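Local coordinates for protein geobacter metallireducens SMUG1 (PDB 5H9I) that belongs to the uracil-DNA glycosylase superfamily as a SMUG1-type member and holds xanthine in a pocket of its single-chain fold, at residues Tyr36-His41 with Met67-Val72; Ala43-Phe48 with Trp83-Asn87; Tyr140-Phe145 with Leu166-Asp171. One frame throughout, in Å; residues are numbered along the deposited sequence.

Contact 1 (Tyr36-His41 with Met67-Val72); sequences YAREPH and MAQTGV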
loop_
_atom_site.group_PDB
_atom_site.type_symbol
_atom_site.label_atom_id
_atom_site.label_comp_id
_atom_site.label_asym_id
_atom_site.label_seq_id
_atom_site.Cartn_x
_atom_site.Cartn_y
_atom_site.Cartn_z
ATOM N N TYR A 36 -2.548 -6.881 -12.921
ATOM C CA TYR A 36 -2.710 -8.320 -12.863
ATOM C C TYR A 36 -3.542 -8.879 -11.717
ATOM O O TYR A 36 -3.919 -9.989 -11.730
ATOM C CB TYR A 36 -1.332 -9.017 -12.948
ATOM C CG TYR A 36 -0.407 -8.845 -11.783
ATOM C CD1 TYR A 36 -0.625 -9.532 -10.622
ATOM C CD2 TYR A 36 0.692 -8.059 -11.868
ATOM C CE1 TYR A 36 0.228 -9.411 -9.571
ATOM C CE2 TYR A 36 1.563 -7.946 -10.825
ATOM C CZ TYR A 36 1.316 -8.607 -9.670
ATOM O OH TYR A 36 2.176 -8.506 -8.651
ATOM N N ALA A 37 -3.829 -8.024 -10.746
ATOM C CA ALA A 37 -4.685 -8.397 -9.625
ATOM C C ALA A 37 -5.779 -7.350 -9.461
ATOM O O ALA A 37 -6.110 -6.958 -8.399
ATOM C CB ALA A 37 -3.884 -8.524 -8.341
ATOM N N ARG A 38 -6.330 -6.962 -10.588
ATOM C CA ARG A 38 -7.289 -5.886 -10.623
ATOM C C ARG A 38 -8.610 -6.211 -9.920
ATOM O O ARG A 38 -9.099 -5.424 -9.226
ATOM C CB ARG A 38 -7.505 -5.401 -12.067
ATOM C CG ARG A 38 -8.444 -4.190 -12.109
ATOM C CD ARG A 38 -8.432 -3.311 -13.355
ATOM N NE ARG A 38 -9.216 -2.076 -13.164
ATOM C CZ ARG A 38 -10.538 -2.039 -13.166
ATOM N NH1 ARG A 38 -11.210 -3.147 -13.360
ATOM N NH2 ARG A 38 -11.198 -0.906 -12.972
ATOM N N GLU A 39 -9.106 -7.416 -10.101
ATOM C CA GLU A 39 -10.390 -7.790 -9.528
ATOM C C GLU A 39 -10.308 -7.757 -8.014
ATOM O O GLU A 39 -11.122 -7.108 -7.359
ATOM C CB GLU A 39 -11.019 -9.093 -10.096
ATOM C CG GLU A 39 -11.392 -8.828 -11.524
ATOM C CD GLU A 39 -12.093 -9.978 -12.199
ATOM O OE1 GLU A 39 -11.999 -11.071 -11.660
ATOM O OE2 GLU A 39 -12.763 -9.616 -13.197
ATOM N N PRO A 40 -9.290 -8.395 -7.414
ATOM C CA PRO A 40 -9.259 -8.320 -5.930
ATOM C C PRO A 40 -8.911 -6.891 -5.429
ATOM O O PRO A 40 -9.432 -6.455 -4.386
ATOM C CB PRO A 40 -8.241 -9.340 -5.513
ATOM C CG PRO A 40 -7.528 -9.689 -6.793
ATOM C CD PRO A 40 -8.424 -9.473 -7.933
ATOM N N HIS A 41 -8.093 -6.173 -6.183
ATOM C CA HIS A 41 -7.783 -4.784 -5.773
ATOM C C HIS A 41 -9.043 -3.912 -5.792
ATOM O O HIS A 41 -9.300 -3.199 -4.832
ATOM C CB HIS A 41 -6.756 -4.231 -6.712
ATOM C CG HIS A 41 -6.342 -2.830 -6.377
ATOM N ND1 HIS A 41 -5.587 -2.524 -5.238
ATOM C CD2 HIS A 41 -6.640 -1.643 -6.935
ATOM C CE1 HIS A 41 -5.424 -1.216 -5.184
ATOM N NE2 HIS A 41 -6.055 -0.657 -6.192
ATOM N N MET A 67 0.835 -7.716 -1.173
ATOM C CA MET A 67 0.058 -6.996 -2.232
ATOM C C MET A 67 0.452 -7.528 -3.663
ATOM O O MET A 67 -0.364 -7.527 -4.549
ATOM C CB MET A 67 0.235 -5.484 -2.157
ATOM C CG MET A 67 -0.515 -4.834 -3.230
ATOM S SD MET A 67 -0.747 -3.076 -2.924
ATOM C CE MET A 67 -1.536 -2.504 -4.424
ATOM N N ALA A 68 1.725 -7.968 -3.812
ATOM C CA ALA A 68 2.131 -8.472 -5.189
ATOM C C ALA A 68 1.377 -9.704 -5.498
ATOM O O ALA A 68 1.401 -10.123 -6.696
ATOM C CB ALA A 68 3.606 -8.677 -5.237
ATOM N N GLN A 69 0.792 -10.429 -4.541
ATOM C CA GLN A 69 0.019 -11.628 -4.698
ATOM C C GLN A 69 -1.472 -11.382 -4.721
ATOM O O GLN A 69 -2.239 -12.042 -5.456
ATOM C CB GLN A 69 0.324 -12.708 -3.669
ATOM C CG GLN A 69 1.788 -13.036 -3.504
ATOM C CD GLN A 69 2.386 -13.848 -4.681
ATOM O OE1 GLN A 69 1.650 -14.643 -5.254
ATOM N NE2 GLN A 69 3.576 -13.608 -5.018
ATOM N N THR A 70 -1.962 -10.465 -3.853
ATOM C CA THR A 70 -3.395 -10.375 -3.608
ATOM C C THR A 70 -3.981 -9.106 -4.157
ATOM O O THR A 70 -5.239 -8.960 -4.166
ATOM C CB THR A 70 -3.624 -10.425 -2.056
ATOM O OG1 THR A 70 -3.037 -9.290 -1.461
ATOM C CG2 THR A 70 -3.248 -11.723 -1.446
ATOM N N GLY A 71 -3.206 -8.069 -4.463
ATOM C CA GLY A 71 -3.727 -6.754 -4.864
ATOM C C GLY A 71 -4.147 -5.874 -3.693
ATOM O O GLY A 71 -4.581 -4.753 -3.996
ATOM N N VAL A 72 -3.959 -6.325 -2.469
ATOM C CA VAL A 72 -4.367 -5.577 -1.322
ATOM C C VAL A 72 -3.217 -5.070 -0.554
ATOM O O VAL A 72 -2.269 -5.857 -0.357
ATOM C CB VAL A 72 -5.230 -6.436 -0.453
ATOM C CG1 VAL A 72 -5.599 -5.734 0.856
ATOM C CG2 VAL A 72 -6.503 -6.883 -1.188
#

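Contact 2 (Ala43-Phe48 with Trp83-Asn87); sequences AYLSRF and WLGIN. With GOL (glycerol), chain D.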
loop_
_atom_site.group_PDB
_atom_site.type_symbol
_atom_site.label_atom_id
_atom_site.label_comp_id
_atom_site.label_asym_id
_atom_site.label_seq_id
_atom_site.Cartn_x
_atom_site.Cartn_y
_atom_site.Cartn_z
ATOM N N ALA A 43 -12.134 -4.973 -5.626
ATOM C CA ALA A 43 -12.920 -5.428 -4.524
ATOM C C ALA A 43 -12.589 -4.706 -3.199
ATOM O O ALA A 43 -13.456 -4.266 -2.482
ATOM C CB ALA A 43 -12.850 -6.965 -4.360
ATOM N N TYR A 44 -11.296 -4.629 -2.942
ATOM C CA TYR A 44 -10.873 -3.992 -1.684
ATOM C C TYR A 44 -11.232 -2.496 -1.739
ATOM O O TYR A 44 -11.818 -1.966 -0.781
ATOM C CB TYR A 44 -9.337 -4.146 -1.577
ATOM C CG TYR A 44 -8.682 -3.320 -0.485
ATOM C CD1 TYR A 44 -8.930 -3.609 0.843
ATOM C CD2 TYR A 44 -7.855 -2.257 -0.823
ATOM C CE1 TYR A 44 -8.344 -2.872 1.884
ATOM C CE2 TYR A 44 -7.284 -1.500 0.234
ATOM C CZ TYR A 44 -7.562 -1.828 1.550
ATOM O OH TYR A 44 -7.040 -1.031 2.556
ATOM N N LEU A 45 -10.974 -1.783 -2.863
ATOM C CA LEU A 45 -11.322 -0.391 -2.966
ATOM C C LEU A 45 -12.818 -0.165 -2.807
ATOM O O LEU A 45 -13.255 0.741 -2.096
ATOM C CB LEU A 45 -10.918 0.220 -4.277
ATOM C CG LEU A 45 -9.430 0.125 -4.613
ATOM C CD1 LEU A 45 -9.267 0.763 -6.047
ATOM C CD2 LEU A 45 -8.520 0.741 -3.617
ATOM N N SER A 46 -13.622 -1.031 -3.411
ATOM C CA SER A 46 -15.051 -0.782 -3.491
ATOM C C SER A 46 -15.749 -1.203 -2.222
ATOM O O SER A 46 -16.681 -0.508 -1.759
ATOM C CB SER A 46 -15.620 -1.603 -4.601
ATOM O OG SER A 46 -15.024 -1.287 -5.884
ATOM N N ARG A 47 -15.328 -2.266 -1.595
ATOM C CA ARG A 47 -15.964 -2.776 -0.388
ATOM C C ARG A 47 -15.591 -2.004 0.859
ATOM O O ARG A 47 -16.384 -1.921 1.811
ATOM C CB ARG A 47 -15.624 -4.262 -0.181
ATOM C CG ARG A 47 -16.186 -5.154 -1.260
ATOM C CD ARG A 47 -15.783 -6.604 -1.115
ATOM N NE ARG A 47 -16.002 -7.253 -2.408
ATOM C CZ ARG A 47 -15.830 -8.554 -2.623
ATOM N NH1 ARG A 47 -15.527 -9.377 -1.671
ATOM N NH2 ARG A 47 -15.942 -8.951 -3.886
ATOM N N PHE A 48 -14.341 -1.476 0.873
ATOM C CA PHE A 48 -13.768 -0.898 2.111
ATOM C C PHE A 48 -13.319 0.511 1.930
ATOM O O PHE A 48 -13.059 1.139 2.982
ATOM C CB PHE A 48 -12.626 -1.796 2.554
ATOM C CG PHE A 48 -13.117 -3.229 2.787
ATOM C CD1 PHE A 48 -14.010 -3.503 3.754
ATOM C CD2 PHE A 48 -12.589 -4.308 2.079
ATOM C CE1 PHE A 48 -14.503 -4.814 3.976
ATOM C CE2 PHE A 48 -13.065 -5.588 2.235
ATOM C CZ PHE A 48 -13.994 -5.846 3.205
ATOM N N TRP A 83 -10.350 -12.542 6.604
ATOM C CA TRP A 83 -10.931 -11.412 7.345
ATOM C C TRP A 83 -11.655 -10.514 6.360
ATOM O O TRP A 83 -12.803 -10.121 6.668
ATOM C CB TRP A 83 -9.844 -10.657 8.096
ATOM C CG TRP A 83 -10.499 -9.725 9.116
ATOM C CD1 TRP A 83 -11.368 -10.113 10.132
ATOM C CD2 TRP A 83 -10.280 -8.351 9.267
ATOM N NE1 TRP A 83 -11.721 -8.985 10.861
ATOM C CE2 TRP A 83 -11.102 -7.907 10.359
ATOM C CE3 TRP A 83 -9.576 -7.379 8.519
ATOM C CZ2 TRP A 83 -11.101 -6.586 10.762
ATOM C CZ3 TRP A 83 -9.642 -6.091 8.888
ATOM C CH2 TRP A 83 -10.422 -5.720 10.032
ATOM N N LEU A 84 -11.044 -10.170 5.252
ATOM C CA LEU A 84 -11.642 -9.237 4.325
ATOM C C LEU A 84 -12.641 -9.943 3.419
ATOM O O LEU A 84 -13.484 -9.309 2.779
ATOM C CB LEU A 84 -10.585 -8.471 3.516
ATOM C CG LEU A 84 -9.640 -7.589 4.280
ATOM C CD1 LEU A 84 -8.582 -6.940 3.397
ATOM C CD2 LEU A 84 -10.442 -6.528 5.094
ATOM N N GLY A 85 -12.504 -11.248 3.277
ATOM C CA GLY A 85 -13.361 -11.971 2.346
ATOM C C GLY A 85 -13.134 -11.762 0.940
ATOM O O GLY A 85 -14.087 -11.875 0.111
ATOM N N ILE A 86 -11.902 -11.528 0.550
ATOM C CA ILE A 86 -11.522 -11.318 -0.824
ATOM C C ILE A 86 -10.641 -12.454 -1.319
ATOM O O ILE A 86 -9.697 -12.794 -0.674
ATOM C CB ILE A 86 -10.793 -9.965 -0.954
ATOM C CG1 ILE A 86 -11.794 -8.825 -0.740
ATOM C CG2 ILE A 86 -10.171 -9.805 -2.350
ATOM C CD1 ILE A 86 -11.117 -7.462 -0.732
ATOM N N ASN A 87 -10.992 -13.074 -2.430
ATOM C CA ASN A 87 -10.190 -14.126 -3.049
ATOM C C ASN A 87 -10.640 -14.208 -4.466
ATOM O O ASN A 87 -11.763 -14.587 -4.711
ATOM C CB ASN A 87 -10.526 -15.472 -2.379
ATOM C CG ASN A 87 -9.739 -16.641 -2.965
ATOM O OD1 ASN A 87 -9.276 -16.553 -4.064
ATOM N ND2 ASN A 87 -9.542 -17.663 -2.196
HETATM C C1 GOL D . -12.931 -11.101 -4.550
HETATM O O1 GOL D . -13.365 -12.060 -3.598
HETATM C C2 GOL D . -13.715 -11.330 -5.856
HETATM O O2 GOL D . -15.138 -11.178 -5.545
HETATM C C3 GOL D . -13.274 -10.323 -6.939
HETATM O O3 GOL D . -11.823 -10.530 -7.247
HETATM O O HOH W 1 -16.100 -9.323 1.281
HETATM O O HOH W 2 -15.686 -12.153 -2.469
#

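Contact 3 (Tyr140-Phe145 with Leu166-Asp171); sequences YCPLLF and LFAACD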
loop_
_atom_site.group_PDB
_atom_site.type_symbol
_atom_site.label_atom_id
_atom_site.label_comp_id
_atom_site.label_asym_id
_atom_site.label_seq_id
_atom_site.Cartn_x
_atom_site.Cartn_y
_atom_site.Cartn_z
ATOM N N TYR A 140 1.612 4.125 -1.374
ATOM C CA TYR A 140 2.056 5.243 -2.175
ATOM C C TYR A 140 2.400 4.796 -3.588
ATOM O O TYR A 140 1.999 5.455 -4.538
ATOM C CB TYR A 140 3.287 5.797 -1.491
ATOM C CG TYR A 140 3.950 6.951 -2.250
ATOM C CD1 TYR A 140 3.335 8.141 -2.346
ATOM C CD2 TYR A 140 5.124 6.726 -2.974
ATOM C CE1 TYR A 140 3.902 9.182 -3.096
ATOM C CE2 TYR A 140 5.687 7.711 -3.694
ATOM C CZ TYR A 140 5.113 8.926 -3.706
ATOM O OH TYR A 140 5.697 9.929 -4.462
ATOM N N CYS A 141 3.150 3.684 -3.687
ATOM C CA CYS A 141 3.607 3.164 -4.995
ATOM C C CYS A 141 3.104 1.765 -5.136
ATOM O O CYS A 141 3.321 0.961 -4.290
ATOM C CB CYS A 141 5.133 3.265 -5.021
ATOM S SG CYS A 141 5.858 2.508 -6.511
ATOM N N PRO A 142 2.359 1.499 -6.192
ATOM C CA PRO A 142 1.826 0.143 -6.355
ATOM C C PRO A 142 2.757 -0.842 -7.054
ATOM O O PRO A 142 2.402 -2.023 -7.131
ATOM C CB PRO A 142 0.626 0.381 -7.210
ATOM C CG PRO A 142 1.036 1.478 -8.104
ATOM C CD PRO A 142 1.779 2.442 -7.191
ATOM N N LEU A 143 3.896 -0.386 -7.523
ATOM C CA LEU A 143 4.809 -1.246 -8.309
ATOM C C LEU A 143 5.793 -1.930 -7.435
ATOM O O LEU A 143 6.273 -1.322 -6.441
ATOM C CB LEU A 143 5.531 -0.318 -9.235
ATOM C CG LEU A 143 4.740 0.424 -10.265
ATOM C CD1 LEU A 143 5.668 1.330 -11.084
ATOM C CD2 LEU A 143 3.851 -0.437 -11.119
ATOM N N LEU A 144 6.201 -3.151 -7.818
ATOM C CA LEU A 144 7.323 -3.876 -7.213
ATOM C C LEU A 144 8.495 -3.899 -8.261
ATOM O O LEU A 144 8.203 -4.098 -9.408
ATOM C CB LEU A 144 6.899 -5.282 -6.907
ATOM C CG LEU A 144 7.870 -6.139 -6.159
ATOM C CD1 LEU A 144 7.705 -5.971 -4.668
ATOM C CD2 LEU A 144 7.783 -7.607 -6.477
ATOM N N PHE A 145 9.700 -3.528 -7.834
ATOM C CA PHE A 145 10.864 -3.425 -8.676
ATOM C C PHE A 145 11.840 -4.542 -8.292
ATOM O O PHE A 145 12.187 -4.711 -7.104
ATOM C CB PHE A 145 11.495 -2.034 -8.478
ATOM C CG PHE A 145 10.595 -0.913 -8.782
ATOM C CD1 PHE A 145 10.438 -0.440 -10.067
ATOM C CD2 PHE A 145 9.989 -0.256 -7.738
ATOM C CE1 PHE A 145 9.617 0.638 -10.340
ATOM C CE2 PHE A 145 9.131 0.818 -8.005
ATOM C CZ PHE A 145 8.989 1.264 -9.272
ATOM N N LEU A 166 8.169 8.869 -11.387
ATOM C CA LEU A 166 7.407 7.834 -10.595
ATOM C C LEU A 166 6.740 8.589 -9.458
ATOM O O LEU A 166 5.512 8.478 -9.222
ATOM C CB LEU A 166 8.318 6.757 -10.083
ATOM C CG LEU A 166 7.697 5.778 -9.051
ATOM C CD1 LEU A 166 6.602 4.955 -9.681
ATOM C CD2 LEU A 166 8.769 4.930 -8.392
ATOM N N PHE A 167 7.498 9.398 -8.735
ATOM C CA PHE A 167 6.980 10.118 -7.584
ATOM C C PHE A 167 5.953 11.155 -8.010
ATOM O O PHE A 167 4.965 11.418 -7.295
ATOM C CB PHE A 167 8.070 10.754 -6.709
ATOM C CG PHE A 167 8.952 9.764 -5.913
ATOM C CD1 PHE A 167 8.812 8.467 -5.986
ATOM C CD2 PHE A 167 9.928 10.257 -5.089
ATOM C CE1 PHE A 167 9.632 7.572 -5.338
ATOM C CE2 PHE A 167 10.726 9.388 -4.381
ATOM C CZ PHE A 167 10.579 8.060 -4.496
ATOM N N ALA A 168 6.128 11.781 -9.181
ATOM C CA ALA A 168 5.126 12.711 -9.648
ATOM C C ALA A 168 3.766 12.032 -9.827
ATOM O O ALA A 168 2.764 12.615 -9.365
ATOM C CB ALA A 168 5.471 13.336 -10.975
ATOM N N ALA A 169 3.772 10.837 -10.403
ATOM C CA ALA A 169 2.536 10.092 -10.651
ATOM C C ALA A 169 1.884 9.637 -9.255
ATOM O O ALA A 169 0.689 9.781 -9.069
ATOM C CB ALA A 169 2.771 8.898 -11.512
ATOM N N CYS A 170 2.748 9.079 -8.391
ATOM C CA CYS A 170 2.295 8.637 -7.076
ATOM C C CYS A 170 1.810 9.758 -6.198
ATOM O O CYS A 170 0.784 9.679 -5.477
ATOM C CB CYS A 170 3.380 7.802 -6.404
ATOM S SG CYS A 170 3.748 6.250 -7.266
ATOM N N ASP A 171 2.496 10.925 -6.264
ATOM C CA ASP A 171 2.006 12.103 -5.497
ATOM C C ASP A 171 0.602 12.578 -5.939
ATOM O O ASP A 171 -0.226 12.929 -5.120
ATOM C CB ASP A 171 2.998 13.308 -5.706
ATOM C CG ASP A 171 4.328 13.184 -5.001
ATOM O OD1 ASP A 171 4.596 12.231 -4.233
ATOM O OD2 ASP A 171 5.232 14.069 -5.368
HETATM O O HOH W 3 -0.110 7.252 -4.397
#

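Contact 1 (Tyr36-His41 with Met67-Val72)
His41 and Tyr36 each send one polar side-chain atom to a backbone carbonyl of the 67-72 segment. ND1 of His41 donates to Gly71 O at 2.7 Å; the carbonyl lies in the plane of the imidazole and points almost straight at the nitrogen, with a C=O...N angle of 167°. The hydroxyl of Tyr36 gives its proton to Ala68 O, also at 2.7 Å, but here the donor sits in the carbonyl plane on a lone pair, and the oxygen is reached at the edge of the phenol ring. Between these two bonds the backbones close in: the CA atoms of His41 and Gly71 are 4.6 Å apart, and Ala37 CB rests 3.9 Å from Gly71 CA. Pro40 lays CB 3.3 Å from Thr70 O. Gly71, whose phi is positive, ends helix 67-70. In this uracil-DNA glycosylase-like fold the contact sets the start of helix 38-48 against the exit of a short helix whose Met67 touches bound xanthine. The methionine is extended, and its CE comes obliquely to the His41 ring, 4.1 Å from ND1. Farther out, the imidazole is fixed from its other nitrogen, because NE2 is hydrogen-bonded to Ser11 OG; a chi1 of -179° swings the ring beside its own carbonyl carbon, and a chi2 of 70° turns ND1 to Gly71 O. Thr70 OG1 accepts from Val72 N in an ST turn and is also hydrogen-bonded to Gly75 O, while Val72 packs on Val80 and Leu84 of helix 77-84.

Contact 2 (Ala43-Phe48 with Trp83-Asn87)
Ile86 reaches from the turn after helix 77-84 to the flank of helix 38-48, a helix-to-loop packing within the uracil-DNA glycosylase-like fold. Apolar contacts make up the inner part. Ile86 puts CG1 beside its backbone N (chi1 -70°) and extends from there, so that CD1 ends against the helix backbone, 3.6 Å from Tyr44 N, with Ala43 CB and Tyr44 CB also close by. The same methyl meets the edge of the Phe48 ring. Leu84 works with its two branches on two aromatics: CD1 approaches Tyr44 CD1 obliquely, whereas CD2 makes a CH-pi contact over one face of Phe48, 4.2 Å from the ring centroid and 21° off its normal. The opposite face of that ring carries Arg47 CB, and the rim of the ring lies near Leu84 O. Deeper in, Tyr44 bonds through OH to Val137 O and its ring meets Phe136, while Phe132 of helix 128-132 lies against both Phe48 and Leu84.

Polar contacts occupy the outer part and run largely through solvent. Arg47 stretches out alongside Ile86, the two side chains running antiparallel, and one face of its guanidinium lies over Ala43 CB. Its NH1 donates to two waters, which in turn donate to Leu84 O and Gly85 O respectively, bridging the helix to the turn where Gly85 has positive phi. A glycerol, probably from the crystallisation liquor, adds a further link: Arg47 NH2 donates to its O2 at 2.9 Å, and Asn87 N donates to its O1 at 2.8 Å with an N-H...O angle of 171°.

Contact 3 (Tyr140-Phe145 with Leu166-Asp171)
Cys170 meets the ring of Tyr140 with both its carbon and its sulfur above a single face. CB makes a CH-pi contact, 3.6 Å from the centroid and 20° off the ring normal, displaced toward the hydroxyl end, where CZ is the nearest ring atom. SG stands farther off above the same face in a sulfur-aromatic contact, and also packs against Cys141 and Pro142 CD. At the ring's edge Tyr140 OH donates to Asp171 OD1 at 2.6 Å. The hydroxyl meets the carboxylate from above, 43° out of its plane. Tyr140 also directs its edge at the face of Phe167 in an offset edge-to-face pair, centroids 5.8 Å apart and planes at 74°; the nearest ring carbons are Tyr140 CE2 and Phe167 CD1. Turned away from its own backbone N, the tyrosine side chain lies across the helix at Phe167, Cys170 and Asp171.

Leu166, one turn before Cys170, makes a second, apolar patch. Its CD1 meets Leu143 CD1 at 4.0 Å and Cys141 SG, while CD2 approaches Phe145 CZ obliquely at 3.8 Å. Thus the chain leaving strand 135-139 of the parallel sheet, and Phe145 of strand 144-146, pack on helix 160-181, as Leu18 of helix 7-19 does on Leu166 and Pro142. A water donates to both Tyr140 O and Cys170 O, tying the two backbones together.

Arg196 forms a salt bridge with Asp171 OD1 and donates from NE to Tyr140 OH, so phenol, carboxylate and guanidinium form a closed set. The guanidinium probably keeps the carboxylate ionised, while its NE-H on the phenol oxygen would polarise the hydroxyl and make it a better donor to OD1.

In the fold
Contacts 1 and 2 are neighbours, their centres about 10 Å apart, and both use helix 38-48, contact 1 at its start and contact 2 farther along. Their segments alternate along the chain, because helix 67-70 and then helix 77-84 with the turn after it meet successive parts of that helix; Pro40 touches Ile86, and Val72 touches Tyr44 and Leu84. Contact 3 comes later, its centre about 16 Å from that of contact 1 and about 22 Å from that of contact 2, opposite it across the chain's centre. There, helix 160-181 receives the segment leading from strand 135-139 to strand 144-146. Xanthine touches Met67 of contact 1, and Asn139, just before contact 3, lines its pocket.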